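Local coordinates for polyphosphate kinase (Porphyromonas gingivalis, PDB 2O8R), which probably catalyses the reversible, magnesium-dependent transfer of the terminal phosphate of ATP to a growing polyphosphate chain, at residues 156-161 and 233-239; 160-164 and 181-187; 43-47 and 303-307. The protein carries 3 engineered substitutions. All blocks are in the same frame, centred on the assembly; numbering follows the deposited sequence.

Contact 1 (156-161 and 233-239); sequences FIRSGR and KVSRDAD
The carboxylate of Asp-239 reaches back to the 156-161 loop and meets three of its groups. Ser-159 OG donates to Asp-239 OD1 at 2.7 Å, coming from above the carboxylate plane, about 43° out of it. The same oxygen takes a second, weak bond from the backbone, Ser-159 N to Asp-239 OD1 at 3.3 Å, so one residue grips OD1 twice. With chi1 at 60°, the Ser-159 hydroxyl stands between its own N and carbonyl carbon, which leaves OG and N able to bind one acceptor together. The other oxygen, Asp-239 OD2, lies at the edge of the Arg-158 guanidinium, in its plane, but the ion pair is long: Arg-158 NE to Asp-239 OD2 is 3.8 Å. Asp-239 also stands at the rim of the Phe-156 ring, with its carboxylate nearly perpendicular to that ring.

Beside this polar cluster the strand end makes mixed contacts. Ile-157 CG2 packs on Val-234 CG1 at 3.5 Å, and Val-234 CG1 in turn lies over one face of the Arg-236 guanidinium, offset toward its rim. Arg-236 NH1 sits over one face of Phe-156 beside the Ile-157 carbonyl, but its modelled position is too close to both for a hydrogen bond to that carbonyl to be relied on. Ser-159 CA adds a C-H...O contact to Val-234 O at 3.1 Å.

Farther out, Lys-233 NZ lies 4.2 Å from Gly-160 CA and forms a salt bridge with Glu-50 and a hydrogen bond with Asn-302. Pro-141 of the second subunit packs on Phe-156 and Arg-158. The arrangement is that of a connecting loop laid across the end of strand 225-235 before it enters the neighbouring antiparallel strand 163-169 of the middle-domain sheet.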
loop_
_atom_site.group_PDB
_atom_site.type_symbol
_atom_site.label_atom_id
_atom_site.label_comp_id
_atom_site.label_asym_id
_atom_site.label_seq_id
_atom_site.Cartn_x
_atom_site.Cartn_y
_atom_site.Cartn_z
ATOM N N PHE A 156 23.043 13.934 4.231
ATOM C CA PHE A 156 21.818 14.374 3.579
ATOM C C PHE A 156 20.723 14.538 4.626
ATOM O O PHE A 156 20.714 13.841 5.638
ATOM C CB PHE A 156 21.386 13.324 2.557
ATOM C CG PHE A 156 20.348 13.802 1.594
ATOM C CD1 PHE A 156 20.710 14.555 0.483
ATOM C CD2 PHE A 156 19.006 13.494 1.786
ATOM C CE1 PHE A 156 19.755 15.005 -0.413
ATOM C CE2 PHE A 156 18.042 13.931 0.885
ATOM C CZ PHE A 156 18.418 14.686 -0.219
ATOM N N ILE A 157 19.808 15.466 4.387
ATOM C CA ILE A 157 18.616 15.613 5.216
ATOM C C ILE A 157 17.398 15.501 4.300
ATOM O O ILE A 157 17.129 16.407 3.514
ATOM C CB ILE A 157 18.609 16.967 5.966
ATOM C CG1 ILE A 157 19.789 17.045 6.928
ATOM C CG2 ILE A 157 17.312 17.178 6.738
ATOM C CD1 ILE A 157 19.890 18.363 7.676
ATOM N N ARG A 158 16.684 14.381 4.394
ATOM C CA ARG A 158 15.534 14.104 3.521
ATOM C C ARG A 158 14.342 15.012 3.789
ATOM O O ARG A 158 14.136 15.504 4.908
ATOM C CB ARG A 158 15.086 12.653 3.658
ATOM C CG ARG A 158 16.193 11.654 3.432
ATOM C CD ARG A 158 15.683 10.261 3.596
ATOM N NE ARG A 158 14.663 9.904 2.611
ATOM C CZ ARG A 158 13.960 8.774 2.656
ATOM N NH1 ARG A 158 14.165 7.906 3.643
ATOM N NH2 ARG A 158 13.048 8.508 1.729
ATOM N N SER A 159 13.556 15.224 2.744
ATOM C CA SER A 159 12.411 16.099 2.842
ATOM C C SER A 159 11.234 15.342 3.434
ATOM O O SER A 159 11.190 14.103 3.402
ATOM C CB SER A 159 12.068 16.714 1.480
ATOM O OG SER A 159 11.772 15.713 0.530
ATOM N N GLY A 160 10.305 16.099 4.014
ATOM C CA GLY A 160 9.081 15.543 4.586
ATOM C C GLY A 160 9.288 14.815 5.894
ATOM O O GLY A 160 8.334 14.344 6.501
ATOM N N ARG A 161 10.544 14.712 6.319
ATOM C CA ARG A 161 10.883 14.073 7.583
ATOM C C ARG A 161 11.204 15.120 8.655
ATOM O O ARG A 161 11.363 16.309 8.359
ATOM C CB ARG A 161 12.060 13.106 7.398
ATOM C CG ARG A 161 11.815 11.986 6.390
ATOM C CD ARG A 161 10.868 10.912 6.926
ATOM N NE ARG A 161 11.565 9.769 7.526
ATOM C CZ ARG A 161 11.806 9.634 8.828
ATOM N NH1 ARG A 161 11.421 10.577 9.678
ATOM N NH2 ARG A 161 12.433 8.559 9.285
ATOM N N LYS A 233 13.228 20.685 9.517
ATOM C CA LYS A 233 12.510 20.103 8.393
ATOM C C LYS A 233 12.946 20.849 7.137
ATOM O O LYS A 233 13.071 22.076 7.147
ATOM C CB LYS A 233 11.008 20.272 8.616
ATOM C CG LYS A 233 10.112 20.005 7.411
ATOM C CD LYS A 233 8.663 20.333 7.760
ATOM C CE LYS A 233 7.802 20.515 6.527
ATOM N NZ LYS A 233 7.528 19.231 5.835
ATOM N N VAL A 234 13.192 20.118 6.061
ATOM C CA VAL A 234 13.482 20.753 4.786
ATOM C C VAL A 234 12.476 20.266 3.761
ATOM O O VAL A 234 12.177 19.083 3.715
ATOM C CB VAL A 234 14.958 20.497 4.333
ATOM C CG1 VAL A 234 15.331 19.039 4.457
ATOM C CG2 VAL A 234 15.208 20.990 2.921
ATOM N N SER A 235 11.905 21.181 2.982
ATOM C CA SER A 235 11.172 20.791 1.776
ATOM C C SER A 235 12.107 21.026 0.611
ATOM O O SER A 235 12.795 22.048 0.577
ATOM C CB SER A 235 9.912 21.632 1.575
ATOM O OG SER A 235 9.158 21.768 2.765
ATOM N N ARG A 236 12.151 20.094 -0.334
ATOM C CA ARG A 236 12.903 20.326 -1.574
ATOM C C ARG A 236 12.149 19.874 -2.824
ATOM O O ARG A 236 11.154 19.148 -2.718
ATOM C CB ARG A 236 14.305 19.712 -1.509
ATOM C CG ARG A 236 14.377 18.271 -1.051
ATOM C CD ARG A 236 15.820 17.822 -1.012
ATOM N NE ARG A 236 16.633 18.730 -0.216
ATOM C CZ ARG A 236 17.390 18.346 0.804
ATOM N NH1 ARG A 236 17.446 17.070 1.132
ATOM N NH2 ARG A 236 18.102 19.229 1.487
ATOM N N ASP A 237 12.617 20.329 -3.993
ATOM C CA ASP A 237 11.999 20.018 -5.300
ATOM C C ASP A 237 11.981 18.516 -5.624
ATOM O O ASP A 237 11.029 18.022 -6.233
ATOM C CB ASP A 237 12.673 20.813 -6.431
ATOM C CG ASP A 237 14.116 20.371 -6.696
ATOM O OD1 ASP A 237 14.850 20.072 -5.729
ATOM O OD2 ASP A 237 14.520 20.325 -7.878
ATOM N N ALA A 238 13.043 17.815 -5.213
ATOM C CA ALA A 238 13.123 16.348 -5.199
ATOM C C ALA A 238 14.272 15.909 -4.279
ATOM O O ALA A 238 15.192 16.678 -4.033
ATOM C CB ALA A 238 13.321 15.800 -6.606
ATOM N N ASP A 239 14.220 14.682 -3.770
ATOM C CA ASP A 239 15.281 14.162 -2.900
ATOM C C ASP A 239 16.449 13.597 -3.695
ATOM O O ASP A 239 16.434 12.421 -4.073
ATOM C CB ASP A 239 14.746 13.073 -1.966
ATOM C CG ASP A 239 14.230 13.625 -0.649
ATOM O OD1 ASP A 239 14.163 14.875 -0.501
ATOM O OD2 ASP A 239 13.894 12.796 0.233
#

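Contact 2 (160-164 and 181-187); sequences GRVYL and LLNVPTD
Val-184 O is held by two donors that reach it from opposite faces of its carbonyl plane. Arg-161 NH1 binds Val-184 O at 2.7 Å, with an N-H...O angle of 163° and the oxygen close to the guanidinium plane. The other donor, Thr-186 N, closes an inverse gamma turn centred on Pro-185. Bends at chi2 and chi3 bring the Arg-161 guanidinium to this turn in one of two modelled conformers, and its bonds hold for that conformer only. Its NH2 then forms a weak salt bridge to Asp-187, with Arg-161 NH2 to Asp-187 OD2 at 3.3 Å and the two flat groups steeply inclined to each other. Thr-186 OG1 lies over one face of the guanidinium, at an angle too poor for a bond.

Behind the turn the chains pair as the open ends of a beta hairpin, strands 163-169 and 178-183, in the middle-domain sheet. Leu-164 and Leu-182 are an antiparallel hydrogen-bonded pair: Leu-164 N to Leu-182 O is 2.9 Å and Leu-182 N to Leu-164 O is 2.8 Å, both nearly straight. Tyr-163 and Asn-183 form the adjoining non-hydrogen-bonded pair, and beyond them Val-184 N makes a weak bond to Val-162 O.

Side chains pack on both faces of the sheet. On the Leu-164 face, Leu-164 CB meets Leu-182 CD1 at 3.8 Å while Leu-164 CD2 touches Val-184 CG1; Ile-213 of helix 209-214 covers both leucines. On the Tyr-163 face, Tyr-163 CD1 rests on Leu-181 CG at 3.9 Å, and the amide of Asn-183 turns to a hydrogen bond with the backbone N of Tyr-144.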
loop_
_atom_site.group_PDB
_atom_site.type_symbol
_atom_site.label_atom_id
_atom_site.label_comp_id
_atom_site.label_asym_id
_atom_site.label_seq_id
_atom_site.Cartn_x
_atom_site.Cartn_y
_atom_site.Cartn_z
ATOM N N GLY A 160 10.305 16.099 4.014
ATOM C CA GLY A 160 9.081 15.543 4.586
ATOM C C GLY A 160 9.288 14.815 5.894
ATOM O O GLY A 160 8.334 14.344 6.501
ATOM N N ARG A 161 10.544 14.712 6.319
ATOM C CA ARG A 161 10.883 14.073 7.583
ATOM C C ARG A 161 11.204 15.120 8.655
ATOM O O ARG A 161 11.363 16.309 8.359
ATOM C CB ARG A 161 12.060 13.106 7.398
ATOM C CG ARG A 161 11.815 11.986 6.390
ATOM C CD ARG A 161 10.868 10.912 6.926
ATOM N NE ARG A 161 11.565 9.769 7.526
ATOM C CZ ARG A 161 11.806 9.634 8.828
ATOM N NH1 ARG A 161 11.421 10.577 9.678
ATOM N NH2 ARG A 161 12.433 8.559 9.285
ATOM N N VAL A 162 11.285 14.672 9.900
ATOM C CA VAL A 162 11.671 15.530 10.991
ATOM C C VAL A 162 13.017 15.042 11.461
ATOM O O VAL A 162 13.216 13.844 11.632
ATOM C CB VAL A 162 10.683 15.423 12.142
ATOM C CG1 VAL A 162 11.205 16.151 13.361
ATOM C CG2 VAL A 162 9.349 15.970 11.728
ATOM N N TYR A 163 13.951 15.968 11.634
ATOM C CA TYR A 163 15.245 15.644 12.231
ATOM C C TYR A 163 15.474 16.521 13.446
ATOM O O TYR A 163 14.881 17.607 13.588
ATOM C CB TYR A 163 16.391 15.883 11.259
ATOM C CG TYR A 163 16.458 14.977 10.061
ATOM C CD1 TYR A 163 17.505 14.076 9.913
ATOM C CD2 TYR A 163 15.499 15.041 9.056
ATOM C CE1 TYR A 163 17.586 13.257 8.799
ATOM C CE2 TYR A 163 15.571 14.220 7.936
ATOM C CZ TYR A 163 16.612 13.330 7.816
ATOM O OH TYR A 163 16.689 12.518 6.702
ATOM N N LEU A 164 16.345 16.034 14.318
ATOM C CA LEU A 164 16.762 16.759 15.493
ATOM C C LEU A 164 18.207 17.139 15.294
ATOM O O LEU A 164 19.068 16.277 15.075
ATOM C CB LEU A 164 16.639 15.859 16.714
ATOM C CG LEU A 164 15.494 15.997 17.716
ATOM C CD1 LEU A 164 14.438 17.021 17.334
ATOM C CD2 LEU A 164 14.888 14.628 17.928
ATOM N N LEU A 181 23.224 15.313 14.221
ATOM C CA LEU A 181 21.957 15.198 13.552
ATOM C C LEU A 181 21.425 13.841 13.884
ATOM O O LEU A 181 22.141 12.852 13.714
ATOM C CB LEU A 181 22.169 15.293 12.045
ATOM C CG LEU A 181 20.951 15.395 11.131
ATOM C CD1 LEU A 181 20.279 16.742 11.279
ATOM C CD2 LEU A 181 21.396 15.206 9.708
ATOM N N LEU A 182 20.186 13.767 14.365
ATOM C CA LEU A 182 19.521 12.460 14.348
ATOM C C LEU A 182 18.094 12.389 13.787
ATOM O O LEU A 182 17.398 13.405 13.624
ATOM C CB LEU A 182 19.695 11.676 15.659
ATOM C CG LEU A 182 19.449 12.322 17.004
ATOM C CD1 LEU A 182 17.975 12.335 17.296
ATOM C CD2 LEU A 182 20.180 11.524 18.044
ATOM N N ASN A 183 17.702 11.159 13.464
ATOM C CA ASN A 183 16.468 10.881 12.761
ATOM C C ASN A 183 15.342 10.649 13.730
ATOM O O ASN A 183 15.549 10.114 14.814
ATOM C CB ASN A 183 16.640 9.642 11.879
ATOM C CG ASN A 183 17.324 8.497 12.601
ATOM O OD1 ASN A 183 18.243 8.699 13.394
ATOM N ND2 ASN A 183 16.878 7.287 12.333
ATOM N N VAL A 184 14.138 11.058 13.355
ATOM C CA VAL A 184 12.979 10.644 14.116
ATOM C C VAL A 184 12.262 9.584 13.288
ATOM O O VAL A 184 11.612 9.887 12.290
ATOM C CB VAL A 184 12.129 11.838 14.592
ATOM C CG1 VAL A 184 13.031 13.031 14.764
ATOM C CG2 VAL A 184 11.028 12.168 13.635
ATOM N N PRO A 185 12.425 8.318 13.680
ATOM C CA PRO A 185 12.079 7.174 12.831
ATOM C C PRO A 185 10.582 6.970 12.659
ATOM O O PRO A 185 10.045 5.936 13.059
ATOM C CB PRO A 185 12.689 5.984 13.575
ATOM C CG PRO A 185 12.788 6.421 14.992
ATOM C CD PRO A 185 12.944 7.914 14.999
ATOM N N THR A 186 9.907 7.943 12.058
ATOM C CA THR A 186 8.465 7.830 11.864
ATOM C C THR A 186 8.144 6.912 10.699
ATOM O O THR A 186 6.989 6.610 10.441
ATOM C CB THR A 186 7.790 9.179 11.681
ATOM O OG1 THR A 186 8.401 9.874 10.589
ATOM C CG2 THR A 186 7.934 9.984 12.929
ATOM N N ASP A 187 9.184 6.449 10.024
ATOM C CA ASP A 187 9.050 5.409 9.023
ATOM C C ASP A 187 8.861 4.040 9.671
ATOM O O ASP A 187 8.593 3.056 8.990
ATOM C CB ASP A 187 10.295 5.395 8.133
ATOM C CG ASP A 187 11.602 5.316 8.932
ATOM O OD1 ASP A 187 11.562 5.127 10.168
ATOM O OD2 ASP A 187 12.682 5.448 8.315
#

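Contact 3 (43-47 and 303-307); sequences SIFSS and LQDLA. With SO4 (sulfate ion), chain D.
Gln-304 lies along helix 35-63, its side chain passing over one turn of that helix. Its CB rests 3.6 Å from Ser-43 O and, on the same stretch of helix, 3.8 Å from Ser-46 CB. CG steps off the helix, and the turn at chi2 (-95°) brings CD and OE1 to the Ser-46 methylene, with Gln-304 OE1 to Ser-46 CB at 3.6 Å. At the tip, NE2 packs near Lys-233 NZ. The side chain also touches Glu-50, the next turn along.

The backbone of Gln-304 supplies the hydrogen bond across the joint: Ser-43 OG donates to Gln-304 O at 3.2 Å, bent to 126° at the oxygen. Ala-307 CB packs against the same hydroxyl, 3.3 Å from Ser-43 OG. Ser-46 OG instead turns to a bound sulfate, donating to its O1 at 2.7 Å; Leu-42 O competes for the same proton, making the two bonds alternatives.

A single hydrogen bond thus sits among methylene and methyl contacts, while Leu-303 and Leu-306 turn to apolar side chains of the N-terminal helices. The sulfate, probably from the crystallisation liquor, indicates that an anion can be accommodated beside this joint.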
loop_
_atom_site.group_PDB
_atom_site.type_symbol
_atom_site.label_atom_id
_atom_site.label_comp_id
_atom_site.label_asym_id
_atom_site.label_seq_id
_atom_site.Cartn_x
_atom_site.Cartn_y
_atom_site.Cartn_z
ATOM N N SER A 43 -3.979 19.757 9.862
ATOM C CA SER A 43 -3.180 18.836 9.059
ATOM C C SER A 43 -3.256 19.155 7.555
ATOM O O SER A 43 -2.227 19.250 6.880
ATOM C CB SER A 43 -3.619 17.394 9.351
ATOM O OG SER A 43 -3.635 16.601 8.180
ATOM N N ILE A 44 -4.479 19.340 7.058
ATOM C CA ILE A 44 -4.732 19.690 5.661
ATOM C C ILE A 44 -3.979 20.953 5.272
ATOM O O ILE A 44 -3.277 20.965 4.257
ATOM C CB ILE A 44 -6.238 19.879 5.361
ATOM C CG1 ILE A 44 -6.969 18.535 5.431
ATOM C CG2 ILE A 44 -6.432 20.520 3.990
ATOM C CD1 ILE A 44 -8.499 18.640 5.412
ATOM N N PHE A 45 -4.106 21.991 6.101
ATOM C CA PHE A 45 -3.407 23.258 5.879
ATOM C C PHE A 45 -1.911 23.038 5.703
ATOM O O PHE A 45 -1.283 23.634 4.821
ATOM C CB PHE A 45 -3.655 24.216 7.042
ATOM C CG PHE A 45 -2.801 25.448 7.005
ATOM C CD1 PHE A 45 -3.254 26.596 6.388
ATOM C CD2 PHE A 45 -1.548 25.464 7.606
ATOM C CE1 PHE A 45 -2.475 27.738 6.356
ATOM C CE2 PHE A 45 -0.769 26.598 7.586
ATOM C CZ PHE A 45 -1.225 27.739 6.959
ATOM N N SER A 46 -1.355 22.182 6.553
ATOM C CA SER A 46 0.057 21.880 6.522
ATOM C C SER A 46 0.427 21.156 5.236
ATOM O O SER A 46 1.422 21.518 4.599
ATOM C CB SER A 46 0.453 21.038 7.731
ATOM O OG SER A 46 0.218 21.733 8.939
ATOM N N SER A 47 -0.366 20.147 4.855
ATOM C CA SER A 47 -0.082 19.381 3.621
ATOM C C SER A 47 -0.232 20.204 2.342
ATOM O O SER A 47 0.524 20.008 1.389
ATOM C CB SER A 47 -0.922 18.099 3.524
ATOM O OG SER A 47 -2.206 18.295 4.073
ATOM N N LEU A 303 3.529 19.223 10.970
ATOM C CA LEU A 303 2.311 18.982 11.711
ATOM C C LEU A 303 1.154 18.442 10.877
ATOM O O LEU A 303 0.032 18.369 11.363
ATOM C CB LEU A 303 1.896 20.230 12.468
ATOM C CG LEU A 303 2.738 20.478 13.709
ATOM C CD1 LEU A 303 2.346 21.816 14.299
ATOM C CD2 LEU A 303 2.518 19.370 14.713
ATOM N N GLN A 304 1.421 18.047 9.636
ATOM C CA GLN A 304 0.405 17.388 8.834
ATOM C C GLN A 304 0.169 16.006 9.410
ATOM O O GLN A 304 -0.845 15.368 9.110
ATOM C CB GLN A 304 0.808 17.291 7.367
ATOM C CG GLN A 304 2.253 16.858 7.115
ATOM C CD GLN A 304 3.150 18.058 6.918
ATOM O OE1 GLN A 304 3.294 18.886 7.811
ATOM N NE2 GLN A 304 3.731 18.178 5.734
ATOM N N ASP A 305 1.111 15.566 10.250
ATOM C CA ASP A 305 0.989 14.321 11.011
ATOM C C ASP A 305 -0.104 14.393 12.062
ATOM O O ASP A 305 -0.404 13.380 12.690
ATOM C CB ASP A 305 2.298 13.956 11.715
ATOM C CG ASP A 305 3.440 13.683 10.752
ATOM O OD1 ASP A 305 3.184 13.495 9.543
ATOM O OD2 ASP A 305 4.601 13.654 11.214
ATOM N N LEU A 306 -0.691 15.574 12.271
ATOM C CA LEU A 306 -1.827 15.688 13.189
ATOM C C LEU A 306 -2.987 14.802 12.744
ATOM O O LEU A 306 -3.786 14.355 13.560
ATOM C CB LEU A 306 -2.273 17.142 13.381
ATOM C CG LEU A 306 -1.375 18.028 14.268
ATOM C CD1 LEU A 306 -2.049 19.347 14.550
ATOM C CD2 LEU A 306 -0.997 17.366 15.587
ATOM N N ALA A 307 -3.045 14.518 11.446
ATOM C CA ALA A 307 -4.038 13.610 10.884
ATOM C C ALA A 307 -3.913 12.210 11.475
ATOM O O ALA A 307 -4.836 11.406 11.362
ATOM C CB ALA A 307 -3.900 13.552 9.364
HETATM S S SO4 D . 3.170 23.990 10.068
HETATM O O1 SO4 D . 1.756 23.679 9.888
HETATM O O2 SO4 D . 3.352 24.711 11.325
HETATM O O3 SO4 D . 3.963 22.753 10.092
HETATM O O4 SO4 D . 3.592 24.861 8.972
#

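Contacts 1 and 2 lie in the middle domain with centres 11 Å apart and share Gly-160 and Arg-161. Strands 225-235 and 178-183 flank strand 163-169 in one mixed sheet, and a probable hydrogen bond from Arg-158 N to Tyr-163 OH, 3.0 Å, ties the two contacts together. Contact 3 sits about 17 Å from contact 1 and 16 Å from contact 2, centre to centre, and links the middle domain to the N-terminal one. Along the chain come 43-47, 156-164, 181-187, 233-239 and 303-307, placing contacts 1 and 2 between the halves of contact 3. Lys-233 reaches toward Gln-304, bringing the end of strand 225-235 up to the interdomain joint, near Asn-48, a predicted ATP-binding residue.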